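PDB 2INV: inulin fructotransferase from Bacillus sp. snu-7, which splits inulin by intramolecular fructosyl transfer, probably releasing a cyclic difructose anhydride from the chain end, and folds as a right-handed parallel beta-helix. Local coordinates for residues P12-V17 against A59-P64; L80-F85 against R141-D146. All coordinates share one frame; numbering follows the deposited sequence.

Both contacts lie near the N-terminal end of the right-handed parallel beta-helix, and their centres are about 10 Å apart. Along the chain they come in series: contact 1 (12-17 with 59-64) is complete before contact 2 (80-85 with 141-146) begins. Strands 14-16, 58-62, 80-84 and 135-146 follow one another as parallel neighbours. Strand 58-62 of contact 1 pairs with strand 80-84 of contact 2, and Ile62 N lies 2.7 Å from Ala83 O, a probable hydrogen bond. Ile62 also packs on Ile82, and Pro64 on Phe85. Together the contacts join successive strands that also touch neighbouring subunits of the trimer.

Contact 1. Residues P12-V17 against A59-P64; sequences PNTYDV and AIIIPP
At the N-terminal end of the right-handed parallel beta-helix, strand 14-16 adds to strand 58-62 as a parallel neighbour. Thr14 faces Ala59, Tyr15 faces Ile60 and Asp16 faces Ile61. Four backbone hydrogen bonds tie them. Ala59 N gives to Asn13 O and Tyr15 N to Ala59 O, each at 2.8 Å. Ile61 N gives to Tyr15 O and Val17 N to Ile61 O. Tyr15, Ala59 and Ile61 thus each use both N and O.

Tyr15 and Ile60 share the face covered by helix 30-48. With CG anti to the carbonyl carbon (chi1 -53°), Tyr15 turns a ring edge to Ala59 O, which sits in the ring plane 3.7 Å from Tyr15 CD1. Its OH is hydrogen-bonded to Asp44 and Arg48, which fixes the far end of the ring. Val17 crosses Ile60 at about a right angle, Val17 CG1 to Ile60 CG2 at 3.6 Å. The second Val17 methyl, CG2, touches Ile62 CG2 and Pro63 CD.

On the other face, Thr14 CG2 lies 4.2 Å from Ile61 CG1. Pro64 of the second subunit packs on Thr14 there. The Asp16 carboxylate straddles Pro63 CG, with Asp16 OD2 at 3.2 Å and OD1 at 3.3 Å from it. Asp16 OD1 is also hydrogen-bonded to Thr18 OG1.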
loop_
_atom_site.group_PDB
_atom_site.type_symbol
_atom_site.label_atom_id
_atom_site.label_comp_id
_atom_site.label_asym_id
_atom_site.label_seq_id
_atom_site.Cartn_x
_atom_site.Cartn_y
_atom_site.Cartn_z
ATOM N N PRO A 12 -24.051 20.246 4.807
ATOM C CA PRO A 12 -23.171 21.411 5.025
ATOM C C PRO A 12 -21.779 21.310 4.405
ATOM O O PRO A 12 -21.099 20.292 4.522
ATOM C CB PRO A 12 -23.115 21.600 6.527
ATOM C CG PRO A 12 -24.554 21.241 6.894
ATOM C CD PRO A 12 -24.973 20.096 5.950
ATOM N N ASN A 13 -21.375 22.393 3.745
ATOM C CA ASN A 13 -20.080 22.477 3.084
ATOM C C ASN A 13 -19.889 21.354 2.077
ATOM O O ASN A 13 -18.753 20.992 1.737
ATOM C CB ASN A 13 -18.950 22.444 4.112
ATOM C CG ASN A 13 -18.871 23.729 4.934
ATOM O OD1 ASN A 13 -18.599 23.691 6.129
ATOM N ND2 ASN A 13 -19.118 24.868 4.294
ATOM N N THR A 14 -21.000 20.800 1.600
ATOM C CA THR A 14 -20.944 19.721 0.618
ATOM C C THR A 14 -21.726 20.187 -0.611
ATOM O O THR A 14 -22.876 20.631 -0.486
ATOM C CB THR A 14 -21.609 18.428 1.147
ATOM O OG1 THR A 14 -21.040 18.070 2.410
ATOM C CG2 THR A 14 -21.402 17.278 0.166
ATOM N N TYR A 15 -21.098 20.119 -1.783
ATOM C CA TYR A 15 -21.764 20.522 -3.018
ATOM C C TYR A 15 -21.734 19.342 -3.986
ATOM O O TYR A 15 -20.869 18.464 -3.894
ATOM C CB TYR A 15 -21.055 21.694 -3.711
ATOM C CG TYR A 15 -20.777 22.936 -2.881
ATOM C CD1 TYR A 15 -19.810 22.928 -1.878
ATOM C CD2 TYR A 15 -21.428 24.140 -3.155
ATOM C CE1 TYR A 15 -19.490 24.082 -1.173
ATOM C CE2 TYR A 15 -21.114 25.310 -2.453
ATOM C CZ TYR A 15 -20.146 25.273 -1.467
ATOM O OH TYR A 15 -19.826 26.415 -0.770
ATOM N N ASP A 16 -22.682 19.328 -4.917
ATOM C CA ASP A 16 -22.766 18.288 -5.946
ATOM C C ASP A 16 -22.638 19.166 -7.193
ATOM O O ASP A 16 -23.435 20.083 -7.372
ATOM C CB ASP A 16 -24.148 17.639 -5.932
ATOM C CG ASP A 16 -24.368 16.695 -7.105
ATOM O OD1 ASP A 16 -24.133 17.114 -8.259
ATOM O OD2 ASP A 16 -24.801 15.538 -6.885
ATOM N N VAL A 17 -21.651 18.934 -8.050
ATOM C CA VAL A 17 -21.526 19.818 -9.202
ATOM C C VAL A 17 -22.767 19.923 -10.086
ATOM O O VAL A 17 -22.989 20.974 -10.692
ATOM C CB VAL A 17 -20.292 19.480 -10.098
ATOM C CG1 VAL A 17 -19.006 19.777 -9.351
ATOM C CG2 VAL A 17 -20.336 18.040 -10.561
ATOM N N ALA A 59 -16.432 19.984 0.525
ATOM C CA ALA A 59 -16.338 18.843 -0.358
ATOM C C ALA A 59 -17.195 19.101 -1.583
ATOM O O ALA A 59 -18.353 19.509 -1.476
ATOM C CB ALA A 59 -16.809 17.586 0.358
ATOM N N ILE A 60 -16.597 18.886 -2.747
ATOM C CA ILE A 60 -17.280 19.050 -4.019
ATOM C C ILE A 60 -17.355 17.659 -4.633
ATOM O O ILE A 60 -16.333 17.051 -4.958
ATOM C CB ILE A 60 -16.507 20.010 -4.949
ATOM C CG1 ILE A 60 -16.387 21.389 -4.284
ATOM C CG2 ILE A 60 -17.220 20.127 -6.290
ATOM C CD1 ILE A 60 -15.600 22.397 -5.085
ATOM N N ILE A 61 -18.577 17.159 -4.764
ATOM C CA ILE A 61 -18.839 15.827 -5.303
ATOM C C ILE A 61 -19.110 15.864 -6.803
ATOM O O ILE A 61 -19.890 16.706 -7.271
ATOM C CB ILE A 61 -20.076 15.205 -4.621
ATOM C CG1 ILE A 61 -19.878 15.176 -3.106
ATOM C CG2 ILE A 61 -20.343 13.822 -5.179
ATOM C CD1 ILE A 61 -18.625 14.467 -2.649
ATOM N N ILE A 62 -18.487 14.961 -7.561
ATOM C CA ILE A 62 -18.723 14.938 -8.999
ATOM C C ILE A 62 -19.392 13.623 -9.407
ATOM O O ILE A 62 -18.737 12.588 -9.538
ATOM C CB ILE A 62 -17.416 15.116 -9.791
ATOM C CG1 ILE A 62 -16.753 16.441 -9.397
ATOM C CG2 ILE A 62 -17.707 15.129 -11.294
ATOM C CD1 ILE A 62 -15.312 16.588 -9.854
ATOM N N PRO A 63 -20.724 13.648 -9.573
ATOM C CA PRO A 63 -21.565 12.511 -9.967
ATOM C C PRO A 63 -21.106 11.794 -11.244
ATOM O O PRO A 63 -20.397 12.365 -12.069
ATOM C CB PRO A 63 -22.931 13.157 -10.155
ATOM C CG PRO A 63 -22.959 14.137 -9.040
ATOM C CD PRO A 63 -21.560 14.755 -9.063
ATOM N N PRO A 64 -21.470 10.511 -11.395
ATOM C CA PRO A 64 -21.073 9.789 -12.603
ATOM C C PRO A 64 -21.533 10.586 -13.818
ATOM O O PRO A 64 -22.700 10.937 -13.914
ATOM C CB PRO A 64 -21.823 8.462 -12.468
ATOM C CG PRO A 64 -21.729 8.216 -11.003
ATOM C CD PRO A 64 -21.979 9.580 -10.370
#

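Contact 2. Residues L80-F85 against R141-D146; sequences LTIAGF and RDFCLD. With 2PO (phosphonate), chain G.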
loop_
_atom_site.group_PDB
_atom_site.type_symbol
_atom_site.label_atom_id
_atom_site.label_comp_id
_atom_site.label_asym_id
_atom_site.label_seq_id
_atom_site.Cartn_x
_atom_site.Cartn_y
_atom_site.Cartn_z
ATOM N N LEU A 80 -9.720 21.362 0.788
ATOM C CA LEU A 80 -10.768 21.243 -0.233
ATOM C C LEU A 80 -10.700 19.819 -0.765
ATOM O O LEU A 80 -9.621 19.322 -1.098
ATOM C CB LEU A 80 -10.534 22.221 -1.395
ATOM C CG LEU A 80 -11.749 22.777 -2.143
ATOM C CD1 LEU A 80 -11.440 22.786 -3.636
ATOM C CD2 LEU A 80 -12.985 21.947 -1.866
ATOM N N THR A 81 -11.853 19.162 -0.814
ATOM C CA THR A 81 -11.938 17.803 -1.311
ATOM C C THR A 81 -12.809 17.755 -2.553
ATOM O O THR A 81 -13.977 18.143 -2.509
ATOM C CB THR A 81 -12.576 16.843 -0.275
ATOM O OG1 THR A 81 -11.656 16.587 0.797
ATOM C CG2 THR A 81 -12.959 15.515 -0.952
ATOM N N ILE A 82 -12.241 17.285 -3.655
ATOM C CA ILE A 82 -13.003 17.152 -4.880
ATOM C C ILE A 82 -12.981 15.656 -5.131
ATOM O O ILE A 82 -11.932 15.073 -5.404
ATOM C CB ILE A 82 -12.348 17.917 -6.039
ATOM C CG1 ILE A 82 -12.380 19.418 -5.744
ATOM C CG2 ILE A 82 -13.089 17.629 -7.347
ATOM C CD1 ILE A 82 -11.636 20.274 -6.729
ATOM N N ALA A 83 -14.144 15.036 -4.996
ATOM C CA ALA A 83 -14.258 13.598 -5.158
ATOM C C ALA A 83 -15.354 13.149 -6.111
ATOM O O ALA A 83 -16.367 13.835 -6.289
ATOM C CB ALA A 83 -14.471 12.963 -3.796
ATOM N N GLY A 84 -15.132 11.985 -6.717
ATOM C CA GLY A 84 -16.095 11.416 -7.639
ATOM C C GLY A 84 -16.408 10.002 -7.199
ATOM O O GLY A 84 -16.191 9.668 -6.038
ATOM N N PHE A 85 -16.918 9.178 -8.109
ATOM C CA PHE A 85 -17.254 7.798 -7.774
ATOM C C PHE A 85 -16.424 6.786 -8.561
ATOM O O PHE A 85 -16.653 5.579 -8.443
ATOM C CB PHE A 85 -18.741 7.509 -8.036
ATOM C CG PHE A 85 -19.678 8.258 -7.150
ATOM C CD1 PHE A 85 -19.963 9.596 -7.399
ATOM C CD2 PHE A 85 -20.297 7.622 -6.076
ATOM C CE1 PHE A 85 -20.858 10.290 -6.588
ATOM C CE2 PHE A 85 -21.191 8.310 -5.263
ATOM C CZ PHE A 85 -21.468 9.644 -5.523
ATOM N N ARG A 141 -9.870 13.084 -5.267
ATOM C CA ARG A 141 -10.061 11.652 -5.350
ATOM C C ARG A 141 -11.245 11.103 -6.117
ATOM O O ARG A 141 -12.284 11.738 -6.286
ATOM C CB ARG A 141 -10.093 11.068 -3.943
ATOM C CG ARG A 141 -11.348 11.409 -3.187
ATOM C CD ARG A 141 -11.264 10.956 -1.751
ATOM N NE ARG A 141 -11.147 9.507 -1.650
ATOM C CZ ARG A 141 -11.008 8.857 -0.498
ATOM N NH1 ARG A 141 -10.967 9.534 0.645
ATOM N NH2 ARG A 141 -10.911 7.535 -0.486
ATOM N N ASP A 142 -11.036 9.876 -6.564
ATOM C CA ASP A 142 -12.011 9.091 -7.285
ATOM C C ASP A 142 -12.746 9.715 -8.463
ATOM O O ASP A 142 -13.952 9.546 -8.601
ATOM C CB ASP A 142 -13.008 8.519 -6.279
ATOM C CG ASP A 142 -12.314 7.811 -5.121
ATOM O OD1 ASP A 142 -11.465 6.928 -5.374
ATOM O OD2 ASP A 142 -12.610 8.138 -3.954
ATOM N N PHE A 143 -12.031 10.445 -9.314
ATOM C CA PHE A 143 -12.654 10.989 -10.516
ATOM C C PHE A 143 -11.695 10.905 -11.702
ATOM O O PHE A 143 -10.538 10.520 -11.545
ATOM C CB PHE A 143 -13.255 12.400 -10.296
ATOM C CG PHE A 143 -12.262 13.513 -10.190
ATOM C CD1 PHE A 143 -11.821 14.180 -11.334
ATOM C CD2 PHE A 143 -11.843 13.967 -8.941
ATOM C CE1 PHE A 143 -10.977 15.300 -11.227
ATOM C CE2 PHE A 143 -11.007 15.072 -8.831
ATOM C CZ PHE A 143 -10.580 15.736 -9.972
ATOM N N CYS A 144 -12.186 11.240 -12.890
ATOM C CA CYS A 144 -11.404 11.111 -14.114
ATOM C C CYS A 144 -11.067 12.370 -14.914
ATOM O O CYS A 144 -11.948 13.164 -15.233
ATOM C CB CYS A 144 -12.128 10.111 -15.019
ATOM S SG CYS A 144 -11.357 9.780 -16.617
ATOM N N LEU A 145 -9.781 12.528 -15.236
ATOM C CA LEU A 145 -9.288 13.655 -16.026
ATOM C C LEU A 145 -8.797 13.124 -17.365
ATOM O O LEU A 145 -7.796 12.400 -17.437
ATOM C CB LEU A 145 -8.163 14.387 -15.286
ATOM C CG LEU A 145 -8.620 15.316 -14.156
ATOM C CD1 LEU A 145 -7.412 15.836 -13.397
ATOM C CD2 LEU A 145 -9.426 16.468 -14.743
ATOM N N ASP A 146 -9.502 13.512 -18.426
ATOM C CA ASP A 146 -9.212 13.043 -19.779
ATOM C C ASP A 146 -8.875 14.196 -20.745
ATOM O O ASP A 146 -9.660 15.139 -20.913
ATOM C CB ASP A 146 -10.435 12.219 -20.224
ATOM C CG ASP A 146 -10.471 11.914 -21.705
ATOM O OD1 ASP A 146 -9.424 11.952 -22.372
ATOM O OD2 ASP A 146 -11.581 11.615 -22.196
HETATM P P 2PO G . -14.583 6.635 -0.059
HETATM O O1P 2PO G . -14.465 8.075 0.573
HETATM O O2P 2PO G . -15.030 6.826 -1.572
HETATM O O3P 2PO G . -15.357 5.624 0.719
HETATM O O HOH W 1 -14.718 9.704 -3.345
#
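Arg141 meets strand 80-84 through both backbone and side chain. Its N gives a nearly straight hydrogen bond to Ile82 O at 2.9 Å (172°). Its O takes one from Gly84 N, also 2.9 Å, in the carbonyl plane but more bent (143°). Between these bonds Ala83 CB touches Arg141 CG at 3.5 Å. Phe143 approaches from the other face. Its CE2 reaches Ile82 CG2 at 3.6 Å, and the ring edge lies by Ile82 O, near the ring plane. Phe143 CB also approaches Gly84 CA. Glycine leaves room for it and for Asp142 O.

This is the next step of the parallel beta-helix, where 80-84 pairs with the broken strand 135-146. Asp142 and Phe143 form the break, and Asp142 has positive phi (49°). Asp142 CB points toward 80-85, beside Gly84 O. A water lies 3.1 Å from Gly84 O and 2.7 Å from Asp142 OD2 and links them. That same OD2 forms a salt bridge with Arg141 NE at 3.1 Å, reached from above the carboxylate plane. The bend of the Arg141 chain at chi3 brings NE there and puts one guanidinium face under phosphonate O1P, offset toward the rim, 3.7 Å from Arg141 CZ. Arg141 also packs on Arg141 of both neighbouring subunits, consistent with a cluster near the threefold axis. The phosphonate probably offsets some of its charge. Phe85 O accepts a hydrogen bond from Thr81 OG1 of the third subunit.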